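Side-chain contact in putative glycyl-glycine endopeptidase lytM (Ruminococcus gnavus, PDB 3NYY), which is probably a metalloendopeptidase of the M23 family that cuts peptide bonds in bacterial cell-wall peptidoglycan: residues I163-P168 against F173-L178. Residues are numbered along the deposited sequence; the frame is centred on the assembly and turned at random.
Sequences IGITAP and FYYAHL
The Tyr175 ring turns an edge to Ile163, whose carbonyl O lies in the ring plane, 3.6 Å from Tyr175 CD1. Ile165 comes to the same ring obliquely, with Ile165 CG1 4.1 Å from Tyr175 CE1. The Phe173 ring has Ile165 O near its plane at one edge. Ala167 reaches it at a slant, its CB 4.0 Å from Phe173 CE1. In Tyr175, CG is anti to the carbonyl carbon and beside the backbone N (chi1 -57°), which swings the ring along the hairpin toward Ile165. The phenol OH accepts a hydrogen bond from the backbone N of Met145.

Further along, Ile163 CG2 touches two partners. It is 3.9 Å from Tyr175 CB and 3.8 Å from Leu178 CD1. Ile163 CG1 is anti to the backbone N (chi1 -169°) and carries the end of the side chain away from the partner strand. Ile163, Ile165, Phe173 and Tyr175 all start from one face of the sheet. Leu196 of strand 195-198 packs on Ile165 and Tyr175.

Four backbone hydrogen bonds join the strands, two for each of the pairs Ile163-Tyr175 and Ile165-Phe173. Phe173 N to Ile165 O is 2.8 Å and nearly straight at 171°. Gly164 faces Tyr174 in the non-hydrogen-bonded pair between them, and its CA makes a CA-H...O contact with Phe173 O. Tyr174 lies on the other face, near a bound glycol that probably came from the crystallisation liquor.

Strand 216-225 flanks 172-178, and strand 148-153 flanks 162-166. The arrangement is an antiparallel beta hairpin whose Ile165 and Tyr175 face packs against strand 195-198, set within the core antiparallel sheet of the M23 peptidase fold.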
loop_
_atom_site.group_PDB
_atom_site.type_symbol
_atom_site.label_atom_id
_atom_site.label_comp_id
_atom_site.label_asym_id
_atom_site.label_seq_id
_atom_site.Cartn_x
_atom_site.Cartn_y
_atom_site.Cartn_z
ATOM N N ILE A 163 7.567 4.231 -19.629
ATOM C CA ILE A 163 8.019 3.354 -20.694
ATOM C C ILE A 163 7.077 2.163 -20.710
ATOM O O ILE A 163 6.660 1.685 -19.653
ATOM C CB ILE A 163 9.531 2.967 -20.530
ATOM C CG1 ILE A 163 10.063 2.265 -21.785
ATOM C CG2 ILE A 163 9.799 2.201 -19.241
ATOM C CD1 ILE A 163 11.601 2.179 -21.809
ATOM N N GLY A 164 6.780 1.673 -21.921
ATOM C CA GLY A 164 5.883 0.540 -22.105
ATOM C C GLY A 164 6.560 -0.559 -22.916
ATOM O O GLY A 164 7.160 -0.290 -23.943
ATOM N N ILE A 165 6.487 -1.788 -22.410
ATOM C CA ILE A 165 7.080 -2.968 -23.033
ATOM C C ILE A 165 5.944 -3.925 -23.397
ATOM O O ILE A 165 5.162 -4.353 -22.552
ATOM C CB ILE A 165 8.006 -3.688 -22.031
ATOM C CG1 ILE A 165 9.123 -2.793 -21.503
ATOM C CG2 ILE A 165 8.588 -4.999 -22.638
ATOM C CD1 ILE A 165 9.964 -2.080 -22.552
ATOM N N THR A 166 5.906 -4.334 -24.656
ATOM C CA THR A 166 5.001 -5.358 -25.096
ATOM C C THR A 166 5.726 -6.689 -25.026
ATOM O O THR A 166 6.768 -6.886 -25.684
ATOM C CB THR A 166 4.443 -5.088 -26.476
ATOM O OG1 THR A 166 3.715 -3.857 -26.445
ATOM C CG2 THR A 166 3.464 -6.223 -26.944
ATOM N N ALA A 167 5.169 -7.586 -24.225
ATOM C CA ALA A 167 5.802 -8.860 -23.889
ATOM C C ALA A 167 5.369 -9.885 -24.959
ATOM O O ALA A 167 4.369 -9.659 -25.649
ATOM C CB ALA A 167 5.429 -9.331 -22.484
ATOM N N PRO A 168 6.116 -10.985 -25.097
ATOM C CA PRO A 168 5.868 -11.883 -26.248
ATOM C C PRO A 168 4.486 -12.526 -26.316
ATOM O O PRO A 168 3.981 -12.794 -27.407
ATOM C CB PRO A 168 6.953 -12.962 -26.111
ATOM C CG PRO A 168 7.824 -12.587 -25.009
ATOM C CD PRO A 168 7.302 -11.361 -24.322
ATOM N N PHE A 173 3.297 -4.056 -20.497
ATOM C CA PHE A 173 3.752 -3.717 -19.154
ATOM C C PHE A 173 4.141 -2.254 -19.121
ATOM O O PHE A 173 4.981 -1.812 -19.901
ATOM C CB PHE A 173 4.929 -4.630 -18.779
ATOM C CG PHE A 173 4.499 -6.031 -18.449
ATOM C CD1 PHE A 173 4.106 -6.938 -19.426
ATOM C CD2 PHE A 173 4.449 -6.423 -17.120
ATOM C CE1 PHE A 173 3.647 -8.221 -19.052
ATOM C CE2 PHE A 173 4.036 -7.669 -16.750
ATOM C CZ PHE A 173 3.619 -8.582 -17.715
ATOM N N TYR A 174 3.531 -1.507 -18.197
ATOM C CA TYR A 174 3.623 -0.072 -18.124
ATOM C C TYR A 174 4.358 0.344 -16.887
ATOM O O TYR A 174 3.952 -0.054 -15.810
ATOM C CB TYR A 174 2.181 0.469 -18.107
ATOM C CG TYR A 174 1.992 1.962 -17.928
ATOM C CD1 TYR A 174 2.396 2.860 -18.911
ATOM C CD2 TYR A 174 1.382 2.479 -16.796
ATOM C CE1 TYR A 174 2.178 4.225 -18.729
ATOM C CE2 TYR A 174 1.157 3.825 -16.651
ATOM C CZ TYR A 174 1.552 4.696 -17.623
ATOM O OH TYR A 174 1.355 6.070 -17.474
ATOM N N TYR A 175 5.430 1.129 -17.053
ATOM C CA TYR A 175 6.305 1.538 -15.941
ATOM C C TYR A 175 6.319 3.053 -15.934
ATOM O O TYR A 175 6.770 3.682 -16.902
ATOM C CB TYR A 175 7.718 1.004 -16.126
ATOM C CG TYR A 175 7.823 -0.501 -16.280
ATOM C CD1 TYR A 175 7.558 -1.110 -17.513
ATOM C CD2 TYR A 175 8.280 -1.300 -15.234
ATOM C CE1 TYR A 175 7.667 -2.488 -17.695
ATOM C CE2 TYR A 175 8.404 -2.665 -15.398
ATOM C CZ TYR A 175 8.085 -3.275 -16.622
ATOM O OH TYR A 175 8.177 -4.675 -16.721
ATOM N N ALA A 176 5.849 3.661 -14.848
ATOM C CA ALA A 176 5.627 5.108 -14.783
ATOM C C ALA A 176 6.273 5.808 -13.574
ATOM O O ALA A 176 6.707 5.176 -12.595
ATOM C CB ALA A 176 4.112 5.420 -14.832
ATOM N N HIS A 177 6.405 7.130 -13.739
ATOM C CA HIS A 177 6.979 8.089 -12.770
ATOM C C HIS A 177 8.487 7.992 -12.618
ATOM O O HIS A 177 9.031 8.494 -11.612
ATOM C CB HIS A 177 6.274 8.007 -11.412
ATOM C CG HIS A 177 4.792 8.094 -11.519
ATOM N ND1 HIS A 177 4.160 9.185 -12.074
ATOM C CD2 HIS A 177 3.816 7.199 -11.236
ATOM C CE1 HIS A 177 2.852 8.966 -12.106
ATOM N NE2 HIS A 177 2.619 7.767 -11.612
ATOM N N LEU A 178 9.156 7.410 -13.628
ATOM C CA LEU A 178 10.604 7.236 -13.619
ATOM C C LEU A 178 11.334 8.604 -13.525
ATOM O O LEU A 178 10.874 9.628 -14.082
ATOM C CB LEU A 178 11.102 6.499 -14.879
ATOM C CG LEU A 178 10.509 5.104 -15.129
ATOM C CD1 LEU A 178 10.971 4.602 -16.545
ATOM C CD2 LEU A 178 10.960 4.141 -14.039
#